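Local coordinates for lactate utilization protein C (Deinococcus radiodurans, PDB 2G40), which is a homodimeric member of the LutC/YkgG family that may function in L-lactate utilization, at residues Gly81-Ala86 with Ile163-Glu168; Pro102-Gly107 with Ala127-Cys132; Val134-Thr139 with Leu192-Gly197; Ile142-Arg147 with Ala154-Pro159. One frame throughout, in Å; residues are numbered along the deposited sequence.

Contact 1: residues Gly81-Ala86 with Ile163-Glu168; sequences GAIAKA and ICVVRE
I163 reaches the helix with the end of its longer branch. CD1 meets the methyl of A86, the CD1 of I163 and the CB of A86 being 3.9 Å apart, and the same methyl lies beside the next turn back, 4.4 Å from I83 CG2. CG1 is anti to the carbonyl carbon of I163 (chi1 -58°) and the chain is extended beyond it, so that CD1 is carried away from the strand into the angle between I83 and A86. A second apolar touch lies further along the strand, where I83 CD1 approaches V165 CG2 at 4.2 Å. I83 thus spans two strand residues, its CG2 branch serving I163 and its CD1 end V165.

The helix 79-87 links strands 70-74 and 92-94 of the parallel sheet, a beta-alpha-beta crossover that passes over the intervening strands, consistent with a Rossmann-like fold for the LUD domain. It passes over strand 161-167 nearly antiparallel, the two short axes making 160° and coming within 10.1 Å of each other.

Polar groups play little part in the meeting. The I83 carbonyl oxygen is 4.2 Å from I163 CD1, a van der Waals neighbour, while the helix satisfies its own backbone: K85 N bonds to G81 O at 2.7 Å and A86 N to A82 O at 2.9 Å. I221 on strand 217-223 and L129 on strand 127-130 each touch both I83 and I163. W103, from the loop before strand 109-111, packs on I83 and V165.

Contact 2: residues Pro102-Gly107 with Ala127-Cys132; sequences PWLTVG and AVLTGC
L129 projects from its strand toward the loop, and one of its methyls, CD2, does the touching for both W103 and L104. Its closer apolar partner is L104: the CD2 atoms of L104 and L129 lie 3.9 Å apart, with the two side chains set at a slant to each other. The L104 CB points neither at the strand nor away from it, and the CD2 branch makes the approach. CB of L129 already points at the loop; CG, anti to the backbone N (chi1 170°), carries the branch on from there.

The aromatic contact is looser. W103 presents the edge of its six-membered ring, so that L129 CD2 lies near the ring plane, 4.5 Å from W103 CE3. The methyl therefore sits in the corner where the indole rim and the leucine end meet.

Polar bonding belongs to the strand end. T130 points the other way from L129, as alternation in a strand requires, and its hydroxyl donates to the carbonyl of the following residue: T130 OG1 to G131 O measures 2.7 Å, in the carbonyl plane on a lone pair, with a C=O...donor angle of 138°. The same OG1 is also hydrogen-bonded to H162 NE2, so the hydroxyl ties the turn after the strand to the adjoining strand.

Strand 127-130 runs inside the parallel sheet between strands 92-94 and 161-167, bonded to both through its backbone. The loop 102-107 crosses the sheet face that also carries helix 79-87; W103 rests on L79 of that helix, while L104 packs on V95, I99 and R112.

Contact 3: residues Val134-Thr139 with Leu192-Gly197; sequences VAISET and LTWLSG
The mixed four-stranded sheet supplies this contact, between two strands that flank 141-144 and run parallel to each other. Strand 134-136 forms a hairpin with 141-144, whose turn holds T139. Strand 192-196 is outermost within its chain and pairs antiparallel with a strand of the second subunit, so the sheet continues across the dimer, and W194 stacks on W194 of that subunit.

I136 and W194 reach over the intervening strand, touching through I136 CD1 and W194 CZ3 at 4.1 Å. The methyl approaches the indole obliquely, and the longer branch of I136 that delivers it leaves beside the backbone N (chi1 -58°). T141, on the strand between them, touches both side chains, and I143 adds to the indole's surroundings, as does V179 from helix 175-187.

Where the strand 192-196 ends, the turn closes in. The carbonyl oxygen of T139 lies 4.1 Å from S196 CB and 3.5 Å from G197 N. The hydroxyls of T139 and S196 both bond to T141 OG1, which links turn and strand through a residue between them. Within its own strand, the indole is edged in plane by L192 CB, 3.9 Å from W194 NE1.

Contact 4: residues Ile142-Arg147 with Ala154-Pro159; sequences IILDHR and ALSLIP
S156 faces L144 and H146 with its hydroxyl. The nearest approach is L144 CD1 to S156 OG at 3.5 Å, and the same leucine methyl also meets the serine CB. H146 comes up edge first: S156 OG lies in the imidazole plane, 3.8 Å from H146 CE1. The polar link is made by a water, bound to S156 OG at 2.7 Å and to H146 ND1 at 3.2 Å, likewise in the ring plane. S156 OG stands between its backbone N and carbonyl carbon (chi1 46°), directed at the other segment.

Further bonds fix the rotation of the imidazole. NE2 is hydrogen-bonded to T193 OG1 and ND1 to G151 O, while L144 CB lies 3.7 Å above one face, offset toward the rim. On the serine side, A154 O accepts from both I158 N, at 3.0 Å, and L157 N, at 3.2 Å, both from the same face of the carbonyl plane; these two bonds close the turn that carries S156.

Flanking H146 in sequence, D145 and R147 form a salt bridge, R147 NE to D145 OD2 at 2.7 Å; the oxygen lies in the guanidinium plane but is met from above the carboxylate plane, 48° out of it. S185 OG, on helix 175-187, bonds to D145 OD2 and R147 NH2, and E188, just after the helix, makes a salt bridge with R147 NH2.

The contact joins the end of strand 141-144, which is paired with 192-196, to the loop leading into strand 161-167. That loop leans on L122 of helix 119-124 and on I94 of strand 92-94, and its L157 packs on L157 of the second subunit.

Overall arrangement
From the N terminus, helix 79-87 opens the loop that contact 1 closes on strand 161-167. Contact 2 is nested in that loop, bringing the stretch before strand 109-111 onto strand 127-130, which neighbours 161-167 in the parallel sheet. The chain then passes to the mixed sheet, where contact 3 opens; it closes at strand 192-196, beyond contact 1, so the two cross. Contact 4, nested in both loops, closes where the chain returns from strand 141-144 of the mixed sheet to strand 161-167 of the parallel one. Contacts 1 and 2 lie about 7 Å apart between centres, 2 and 3 about 20 Å. V166 packing on A135 joins the sheets, and contacts 3 and 4 both touch the second subunit.

Contact 1: residues Gly81-Ala86 with Ile163-Glu168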
loop_
_atom_site.group_PDB
_atom_site.type_symbol
_atom_site.label_atom_id
_atom_site.label_comp_id
_atom_site.label_asym_id
_atom_site.label_seq_id
_atom_site.Cartn_x
_atom_site.Cartn_y
_atom_site.Cartn_z
ATOM N N GLY A 81 9.498 -26.096 -5.106
ATOM C CA GLY A 81 10.685 -26.027 -5.951
ATOM C C GLY A 81 10.857 -24.700 -6.667
ATOM O O GLY A 81 11.970 -24.169 -6.741
ATOM N N ALA A 82 9.754 -24.160 -7.185
ATOM C CA ALA A 82 9.751 -22.858 -7.869
ATOM C C ALA A 82 10.211 -21.748 -6.934
ATOM O O ALA A 82 10.979 -20.864 -7.328
ATOM C CB ALA A 82 8.362 -22.530 -8.413
ATOM N N ILE A 83 9.715 -21.784 -5.703
ATOM C CA ILE A 83 10.091 -20.779 -4.708
ATOM C C ILE A 83 11.555 -20.936 -4.386
ATOM O O ILE A 83 12.309 -19.958 -4.369
ATOM C CB ILE A 83 9.268 -20.911 -3.415
ATOM C CG1 ILE A 83 7.785 -20.648 -3.697
ATOM C CG2 ILE A 83 9.773 -19.928 -2.368
ATOM C CD1 ILE A 83 6.862 -21.011 -2.576
ATOM N N ALA A 84 11.970 -22.180 -4.145
ATOM C CA ALA A 84 13.384 -22.477 -3.906
ATOM C C ALA A 84 14.273 -22.028 -5.051
ATOM O O ALA A 84 15.327 -21.433 -4.820
ATOM C CB ALA A 84 13.583 -23.948 -3.637
ATOM N N LYS A 85 13.833 -22.282 -6.277
ATOM C CA LYS A 85 14.579 -21.894 -7.447
ATOM C C LYS A 85 14.698 -20.364 -7.521
ATOM O O LYS A 85 15.773 -19.844 -7.778
ATOM C CB LYS A 85 13.927 -22.462 -8.709
ATOM C CG LYS A 85 14.709 -22.239 -9.956
ATOM C CD LYS A 85 14.024 -22.920 -11.131
ATOM C CE LYS A 85 14.772 -22.691 -12.426
ATOM N NZ LYS A 85 15.099 -21.251 -12.613
ATOM N N ALA A 86 13.608 -19.655 -7.236
ATOM C CA ALA A 86 13.593 -18.180 -7.233
ATOM C C ALA A 86 14.564 -17.544 -6.237
ATOM O O ALA A 86 15.164 -16.505 -6.532
ATOM C CB ALA A 86 12.192 -17.679 -6.957
ATOM N N ILE A 163 8.875 -12.376 -3.572
ATOM C CA ILE A 163 8.341 -13.542 -4.252
ATOM C C ILE A 163 6.867 -13.638 -3.884
ATOM O O ILE A 163 6.518 -13.857 -2.718
ATOM C CB ILE A 163 9.021 -14.845 -3.833
ATOM C CG1 ILE A 163 10.539 -14.765 -4.101
ATOM C CG2 ILE A 163 8.403 -16.014 -4.601
ATOM C CD1 ILE A 163 11.343 -15.937 -3.537
ATOM N N CYS A 164 6.010 -13.462 -4.881
ATOM C CA CYS A 164 4.588 -13.382 -4.640
ATOM C C CYS A 164 3.882 -14.521 -5.357
ATOM O O CYS A 164 3.953 -14.647 -6.591
ATOM C CB CYS A 164 4.071 -12.038 -5.134
ATOM S SG CYS A 164 2.344 -11.846 -4.848
ATOM N N VAL A 165 3.208 -15.357 -4.578
ATOM C CA VAL A 165 2.529 -16.541 -5.121
ATOM C C VAL A 165 1.079 -16.168 -5.362
ATOM O O VAL A 165 0.402 -15.719 -4.456
ATOM C CB VAL A 165 2.605 -17.746 -4.154
ATOM C CG1 VAL A 165 1.754 -18.899 -4.657
ATOM C CG2 VAL A 165 4.035 -18.186 -3.967
ATOM N N VAL A 166 0.633 -16.364 -6.595
ATOM C CA VAL A 166 -0.699 -15.981 -7.038
ATOM C C VAL A 166 -1.375 -17.249 -7.508
ATOM O O VAL A 166 -0.918 -17.878 -8.433
ATOM C CB VAL A 166 -0.599 -14.997 -8.208
ATOM C CG1 VAL A 166 -2.008 -14.647 -8.725
ATOM C CG2 VAL A 166 0.194 -13.750 -7.804
ATOM N N ARG A 167 -2.467 -17.651 -6.869
ATOM C CA ARG A 167 -3.184 -18.820 -7.350
ATOM C C ARG A 167 -3.846 -18.456 -8.663
ATOM O O ARG A 167 -4.317 -17.349 -8.799
ATOM C CB ARG A 167 -4.240 -19.243 -6.362
ATOM C CG ARG A 167 -3.713 -19.610 -5.013
ATOM C CD ARG A 167 -4.703 -20.471 -4.264
ATOM N NE ARG A 167 -6.001 -19.818 -4.186
ATOM C CZ ARG A 167 -6.308 -18.864 -3.308
ATOM N NH1 ARG A 167 -5.419 -18.461 -2.401
ATOM N NH2 ARG A 167 -7.518 -18.318 -3.325
ATOM N N GLU A 168 -3.873 -19.373 -9.626
ATOM C CA GLU A 168 -4.550 -19.125 -10.892
ATOM C C GLU A 168 -5.947 -18.526 -10.668
ATOM O O GLU A 168 -6.327 -17.573 -11.356
ATOM C CB GLU A 168 -4.631 -20.406 -11.723
ATOM C CG GLU A 168 -5.314 -20.257 -13.074
ATOM C CD GLU A 168 -6.837 -20.375 -13.037
ATOM O OE1 GLU A 168 -7.410 -20.889 -12.046
ATOM O OE2 GLU A 168 -7.459 -19.943 -14.028
#

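Contact 2: residues Pro102-Gly107 with Ala127-Cys132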
loop_
_atom_site.group_PDB
_atom_site.type_symbol
_atom_site.label_atom_id
_atom_site.label_comp_id
_atom_site.label_asym_id
_atom_site.label_seq_id
_atom_site.Cartn_x
_atom_site.Cartn_y
_atom_site.Cartn_z
ATOM N N PRO A 102 3.797 -26.593 3.362
ATOM C CA PRO A 102 4.222 -27.283 2.125
ATOM C C PRO A 102 4.937 -26.444 1.072
ATOM O O PRO A 102 5.620 -26.995 0.223
ATOM C CB PRO A 102 2.900 -27.828 1.560
ATOM C CG PRO A 102 2.031 -27.990 2.764
ATOM C CD PRO A 102 2.367 -26.830 3.643
ATOM N N TRP A 103 4.790 -25.126 1.120
ATOM C CA TRP A 103 5.511 -24.247 0.194
ATOM C C TRP A 103 6.985 -24.101 0.526
ATOM O O TRP A 103 7.758 -23.606 -0.286
ATOM C CB TRP A 103 4.931 -22.850 0.230
ATOM C CG TRP A 103 3.524 -22.723 -0.218
ATOM C CD1 TRP A 103 2.594 -23.711 -0.381
ATOM C CD2 TRP A 103 2.870 -21.502 -0.501
ATOM N NE1 TRP A 103 1.401 -23.171 -0.770
ATOM C CE2 TRP A 103 1.541 -21.810 -0.853
ATOM C CE3 TRP A 103 3.279 -20.169 -0.500
ATOM C CZ2 TRP A 103 0.621 -20.825 -1.206
ATOM C CZ3 TRP A 103 2.353 -19.186 -0.828
ATOM C CH2 TRP A 103 1.050 -19.520 -1.185
ATOM N N LEU A 104 7.346 -24.479 1.747
ATOM C CA LEU A 104 8.649 -24.194 2.285
ATOM C C LEU A 104 9.515 -25.429 2.170
ATOM O O LEU A 104 9.019 -26.566 2.195
ATOM C CB LEU A 104 8.548 -23.779 3.749
ATOM C CG LEU A 104 7.526 -22.697 4.123
ATOM C CD1 LEU A 104 7.665 -22.420 5.625
ATOM C CD2 LEU A 104 7.683 -21.425 3.286
ATOM N N THR A 105 10.813 -25.198 2.074
ATOM C CA THR A 105 11.757 -26.278 1.844
ATOM C C THR A 105 12.992 -26.108 2.702
ATOM O O THR A 105 13.396 -24.988 3.009
ATOM C CB THR A 105 12.162 -26.324 0.358
ATOM O OG1 THR A 105 12.445 -24.999 -0.109
ATOM C CG2 THR A 105 11.020 -26.869 -0.472
ATOM N N VAL A 106 13.576 -27.242 3.094
ATOM C CA VAL A 106 14.831 -27.278 3.848
ATOM C C VAL A 106 15.901 -26.564 3.036
ATOM O O VAL A 106 15.970 -26.713 1.815
ATOM C CB VAL A 106 15.231 -28.744 4.149
ATOM C CG1 VAL A 106 16.737 -28.887 4.475
ATOM C CG2 VAL A 106 14.370 -29.286 5.282
ATOM N N GLY A 107 16.723 -25.766 3.701
ATOM C CA GLY A 107 17.694 -24.936 2.989
ATOM C C GLY A 107 17.263 -23.490 2.905
ATOM O O GLY A 107 18.101 -22.597 2.773
ATOM N N ALA A 127 14.810 -12.004 0.838
ATOM C CA ALA A 127 13.544 -12.009 0.147
ATOM C C ALA A 127 12.407 -12.067 1.159
ATOM O O ALA A 127 12.604 -12.393 2.332
ATOM C CB ALA A 127 13.460 -13.216 -0.798
ATOM N N VAL A 128 11.223 -11.737 0.676
ATOM C CA VAL A 128 9.990 -11.981 1.383
ATOM C C VAL A 128 9.113 -12.812 0.454
ATOM O O VAL A 128 9.081 -12.591 -0.758
ATOM C CB VAL A 128 9.288 -10.662 1.780
ATOM C CG1 VAL A 128 8.980 -9.750 0.544
ATOM C CG2 VAL A 128 8.033 -10.954 2.590
ATOM N N LEU A 129 8.392 -13.748 1.053
ATOM C CA LEU A 129 7.520 -14.657 0.340
ATOM C C LEU A 129 6.103 -14.356 0.785
ATOM O O LEU A 129 5.829 -14.336 1.982
ATOM C CB LEU A 129 7.876 -16.103 0.689
ATOM C CG LEU A 129 6.900 -17.172 0.195
ATOM C CD1 LEU A 129 6.902 -17.212 -1.323
ATOM C CD2 LEU A 129 7.214 -18.515 0.762
ATOM N N THR A 130 5.211 -14.067 -0.163
ATOM C CA THR A 130 3.820 -13.801 0.187
ATOM C C THR A 130 2.857 -14.416 -0.798
ATOM O O THR A 130 3.205 -14.713 -1.941
ATOM C CB THR A 130 3.449 -12.275 0.236
ATOM O OG1 THR A 130 3.284 -11.766 -1.102
ATOM C CG2 THR A 130 4.483 -11.463 0.972
ATOM N N GLY A 131 1.628 -14.565 -0.325
ATOM C CA GLY A 131 0.476 -14.743 -1.195
ATOM C C GLY A 131 -0.026 -13.374 -1.615
ATOM O O GLY A 131 0.695 -12.372 -1.571
ATOM N N CYS A 132 -1.273 -13.326 -2.034
ATOM C CA CYS A 132 -1.923 -12.052 -2.331
ATOM C C CYS A 132 -3.408 -12.201 -2.144
ATOM O O CYS A 132 -3.889 -13.307 -1.827
ATOM C CB CYS A 132 -1.648 -11.623 -3.746
ATOM S SG CYS A 132 -2.275 -12.734 -5.019
#

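Contact 3: residues Val134-Thr139 with Leu192-Gly197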
loop_
_atom_site.group_PDB
_atom_site.type_symbol
_atom_site.label_atom_id
_atom_site.label_comp_id
_atom_site.label_asym_id
_atom_site.label_seq_id
_atom_site.Cartn_x
_atom_site.Cartn_y
_atom_site.Cartn_z
ATOM N N VAL A 134 -5.716 -10.759 -4.615
ATOM C CA VAL A 134 -6.228 -10.881 -5.984
ATOM C C VAL A 134 -5.207 -10.280 -6.934
ATOM O O VAL A 134 -4.359 -9.475 -6.529
ATOM C CB VAL A 134 -7.613 -10.190 -6.146
ATOM C CG1 VAL A 134 -7.487 -8.675 -6.019
ATOM C CG2 VAL A 134 -8.290 -10.619 -7.463
ATOM N N ALA A 135 -5.252 -10.703 -8.195
ATOM C CA ALA A 135 -4.422 -10.094 -9.213
ATOM C C ALA A 135 -5.307 -9.749 -10.385
ATOM O O ALA A 135 -6.306 -10.406 -10.627
ATOM C CB ALA A 135 -3.320 -11.030 -9.678
ATOM N N ILE A 136 -4.920 -8.701 -11.092
ATOM C CA ILE A 136 -5.688 -8.202 -12.222
ATOM C C ILE A 136 -4.831 -8.281 -13.477
ATOM O O ILE A 136 -3.733 -7.695 -13.565
ATOM C CB ILE A 136 -6.131 -6.760 -11.981
ATOM C CG1 ILE A 136 -6.971 -6.650 -10.709
ATOM C CG2 ILE A 136 -6.908 -6.250 -13.177
ATOM C CD1 ILE A 136 -6.887 -5.276 -10.091
ATOM N N SER A 137 -5.342 -9.008 -14.461
ATOM C CA SER A 137 -4.585 -9.250 -15.671
ATOM C C SER A 137 -4.374 -7.998 -16.507
ATOM O O SER A 137 -3.285 -7.785 -17.016
ATOM C CB SER A 137 -5.218 -10.358 -16.505
ATOM O OG SER A 137 -6.405 -9.962 -17.162
ATOM N N GLU A 138 -5.403 -7.161 -16.635
ATOM C CA GLU A 138 -5.334 -6.028 -17.577
ATOM C C GLU A 138 -4.228 -5.037 -17.248
ATOM O O GLU A 138 -3.621 -4.457 -18.151
ATOM C CB GLU A 138 -6.695 -5.315 -17.725
ATOM C CG GLU A 138 -7.207 -4.557 -16.509
ATOM C CD GLU A 138 -8.476 -3.759 -16.794
ATOM O OE1 GLU A 138 -8.746 -3.469 -17.976
ATOM O OE2 GLU A 138 -9.206 -3.410 -15.843
ATOM N N THR A 139 -3.945 -4.872 -15.957
ATOM C CA THR A 139 -2.937 -3.926 -15.500
ATOM C C THR A 139 -1.741 -4.601 -14.855
ATOM O O THR A 139 -0.831 -3.928 -14.418
ATOM C CB THR A 139 -3.562 -2.911 -14.539
ATOM O OG1 THR A 139 -4.229 -3.592 -13.480
ATOM C CG2 THR A 139 -4.546 -2.042 -15.271
ATOM N N LEU A 192 -4.831 -2.071 1.875
ATOM C CA LEU A 192 -4.522 -2.699 0.590
ATOM C C LEU A 192 -3.304 -2.066 0.001
ATOM O O LEU A 192 -3.123 -0.850 0.086
ATOM C CB LEU A 192 -5.648 -2.547 -0.416
ATOM C CG LEU A 192 -7.061 -2.984 -0.063
ATOM C CD1 LEU A 192 -7.908 -2.751 -1.273
ATOM C CD2 LEU A 192 -7.139 -4.431 0.350
ATOM N N THR A 193 -2.487 -2.897 -0.624
ATOM C CA THR A 193 -1.324 -2.435 -1.342
ATOM C C THR A 193 -1.479 -2.968 -2.760
ATOM O O THR A 193 -1.571 -4.165 -2.962
ATOM C CB THR A 193 -0.045 -2.953 -0.671
ATOM O OG1 THR A 193 -0.026 -2.541 0.710
ATOM C CG2 THR A 193 1.151 -2.470 -1.394
ATOM N N TRP A 194 -1.547 -2.069 -3.733
ATOM C CA TRP A 194 -1.696 -2.466 -5.123
ATOM C C TRP A 194 -0.368 -2.251 -5.814
ATOM O O TRP A 194 0.102 -1.117 -5.918
ATOM C CB TRP A 194 -2.685 -1.581 -5.836
ATOM C CG TRP A 194 -4.108 -1.689 -5.424
ATOM C CD1 TRP A 194 -4.604 -1.763 -4.168
ATOM C CD2 TRP A 194 -5.229 -1.684 -6.304
ATOM N NE1 TRP A 194 -5.974 -1.829 -4.206
ATOM C CE2 TRP A 194 -6.386 -1.770 -5.506
ATOM C CE3 TRP A 194 -5.371 -1.593 -7.698
ATOM C CZ2 TRP A 194 -7.667 -1.796 -6.051
ATOM C CZ3 TRP A 194 -6.623 -1.623 -8.237
ATOM C CH2 TRP A 194 -7.771 -1.706 -7.416
ATOM N N LEU A 195 0.202 -3.336 -6.315
ATOM C CA LEU A 195 1.486 -3.331 -6.991
ATOM C C LEU A 195 1.169 -3.591 -8.452
ATOM O O LEU A 195 0.547 -4.587 -8.747
ATOM C CB LEU A 195 2.348 -4.457 -6.433
ATOM C CG LEU A 195 2.328 -4.557 -4.904
ATOM C CD1 LEU A 195 2.825 -5.893 -4.443
ATOM C CD2 LEU A 195 3.148 -3.435 -4.321
ATOM N N SER A 196 1.567 -2.695 -9.353
ATOM C CA SER A 196 1.089 -2.752 -10.742
ATOM C C SER A 196 2.181 -2.515 -11.756
ATOM O O SER A 196 3.017 -1.622 -11.586
ATOM C CB SER A 196 -0.012 -1.716 -11.005
ATOM O OG SER A 196 -1.136 -1.905 -10.166
ATOM N N GLY A 197 2.162 -3.332 -12.802
ATOM C CA GLY A 197 2.975 -3.110 -13.991
ATOM C C GLY A 197 2.380 -2.006 -14.833
ATOM O O GLY A 197 3.110 -1.236 -15.458
#

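Contact 4: residues Ile142-Arg147 with Ala154-Pro159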
loop_
_atom_site.group_PDB
_atom_site.type_symbol
_atom_site.label_atom_id
_atom_site.label_comp_id
_atom_site.label_asym_id
_atom_site.label_seq_id
_atom_site.Cartn_x
_atom_site.Cartn_y
_atom_site.Cartn_z
ATOM N N ILE A 142 -1.066 -6.742 -8.610
ATOM C CA ILE A 142 -1.241 -7.660 -7.543
ATOM C C ILE A 142 -1.682 -6.818 -6.354
ATOM O O ILE A 142 -1.050 -5.811 -5.996
ATOM C CB ILE A 142 0.028 -8.446 -7.243
ATOM C CG1 ILE A 142 0.374 -9.375 -8.415
ATOM C CG2 ILE A 142 -0.168 -9.244 -5.979
ATOM C CD1 ILE A 142 1.782 -9.916 -8.377
ATOM N N ILE A 143 -2.792 -7.224 -5.762
ATOM C CA ILE A 143 -3.280 -6.567 -4.559
ATOM C C ILE A 143 -3.028 -7.448 -3.343
ATOM O O ILE A 143 -3.403 -8.628 -3.317
ATOM C CB ILE A 143 -4.772 -6.276 -4.624
ATOM C CG1 ILE A 143 -5.103 -5.395 -5.835
ATOM C CG2 ILE A 143 -5.235 -5.604 -3.285
ATOM C CD1 ILE A 143 -6.607 -5.231 -6.126
ATOM N N LEU A 144 -2.389 -6.848 -2.355
ATOM C CA LEU A 144 -2.234 -7.425 -1.052
ATOM C C LEU A 144 -3.208 -6.785 -0.099
ATOM O O LEU A 144 -3.340 -5.554 -0.069
ATOM C CB LEU A 144 -0.837 -7.155 -0.518
ATOM C CG LEU A 144 0.368 -7.501 -1.394
ATOM C CD1 LEU A 144 1.610 -7.399 -0.507
ATOM C CD2 LEU A 144 0.282 -8.873 -2.051
ATOM N N ASP A 145 -3.810 -7.616 0.742
ATOM C CA ASP A 145 -4.642 -7.138 1.841
ATOM C C ASP A 145 -4.080 -7.513 3.215
ATOM O O ASP A 145 -4.743 -7.307 4.218
ATOM C CB ASP A 145 -6.116 -7.562 1.686
ATOM C CG ASP A 145 -6.337 -9.065 1.840
ATOM O OD1 ASP A 145 -5.364 -9.820 2.012
ATOM O OD2 ASP A 145 -7.501 -9.482 1.747
ATOM N N HIS A 146 -2.864 -8.053 3.240
ATOM C CA HIS A 146 -2.056 -8.157 4.456
ATOM C C HIS A 146 -2.651 -9.075 5.492
ATOM O O HIS A 146 -2.491 -8.874 6.680
ATOM C CB HIS A 146 -1.749 -6.736 4.935
ATOM C CG HIS A 146 -1.009 -5.957 3.897
ATOM N ND1 HIS A 146 0.289 -6.265 3.547
ATOM C CD2 HIS A 146 -1.405 -4.975 3.055
ATOM C CE1 HIS A 146 0.672 -5.472 2.563
ATOM N NE2 HIS A 146 -0.331 -4.668 2.263
ATOM N N ARG A 147 -3.359 -10.080 4.986
ATOM C CA ARG A 147 -3.804 -11.197 5.774
ATOM C C ARG A 147 -2.589 -12.056 6.129
ATOM O O ARG A 147 -1.429 -11.692 5.836
ATOM C CB ARG A 147 -4.887 -11.939 5.014
ATOM C CG ARG A 147 -6.205 -11.172 5.006
ATOM C CD ARG A 147 -7.171 -11.805 4.051
ATOM N NE ARG A 147 -8.376 -11.018 3.837
ATOM C CZ ARG A 147 -9.447 -11.016 4.628
ATOM N NH1 ARG A 147 -9.483 -11.747 5.733
ATOM N NH2 ARG A 147 -10.490 -10.246 4.325
ATOM N N ALA A 154 5.150 -3.626 6.165
ATOM C CA ALA A 154 6.599 -3.491 6.137
ATOM C C ALA A 154 7.278 -4.656 5.436
ATOM O O ALA A 154 8.330 -4.471 4.859
ATOM C CB ALA A 154 7.161 -3.353 7.544
ATOM N N LEU A 155 6.688 -5.848 5.519
ATOM C CA LEU A 155 7.336 -7.060 5.023
ATOM C C LEU A 155 7.488 -7.068 3.516
ATOM O O LEU A 155 8.400 -7.696 2.999
ATOM C CB LEU A 155 6.545 -8.297 5.426
ATOM C CG LEU A 155 6.348 -8.604 6.898
ATOM C CD1 LEU A 155 5.841 -10.035 7.038
ATOM C CD2 LEU A 155 7.620 -8.408 7.664
ATOM N N SER A 156 6.590 -6.398 2.812
ATOM C CA SER A 156 6.662 -6.327 1.353
ATOM C C SER A 156 7.143 -4.954 0.880
ATOM O O SER A 156 7.199 -4.683 -0.318
ATOM C CB SER A 156 5.309 -6.699 0.733
ATOM O OG SER A 156 4.224 -6.054 1.395
ATOM N N LEU A 157 7.534 -4.096 1.810
ATOM C CA LEU A 157 8.073 -2.807 1.437
ATOM C C LEU A 157 9.571 -2.722 1.592
ATOM O O LEU A 157 10.242 -2.146 0.756
ATOM C CB LEU A 157 7.448 -1.693 2.271
ATOM C CG LEU A 157 8.028 -0.319 1.894
ATOM C CD1 LEU A 157 7.563 0.085 0.496
ATOM C CD2 LEU A 157 7.686 0.731 2.894
ATOM N N ILE A 158 10.080 -3.245 2.700
ATOM C CA ILE A 158 11.482 -3.065 3.063
ATOM C C ILE A 158 12.443 -4.064 2.397
ATOM O O ILE A 158 13.505 -3.667 1.906
ATOM C CB ILE A 158 11.664 -3.094 4.599
ATOM C CG1 ILE A 158 10.736 -2.067 5.273
ATOM C CG2 ILE A 158 13.121 -2.842 4.972
ATOM C CD1 ILE A 158 10.934 -0.651 4.803
ATOM N N PRO A 159 12.098 -5.378 2.394
ATOM C CA PRO A 159 13.027 -6.274 1.702
ATOM C C PRO A 159 13.103 -5.966 0.201
ATOM O O PRO A 159 12.157 -5.431 -0.368
ATOM C CB PRO A 159 12.408 -7.666 1.926
ATOM C CG PRO A 159 11.539 -7.488 3.128
ATOM C CD PRO A 159 10.977 -6.122 2.969
HETATM O O HOH W 1 3.191 -7.619 3.375
#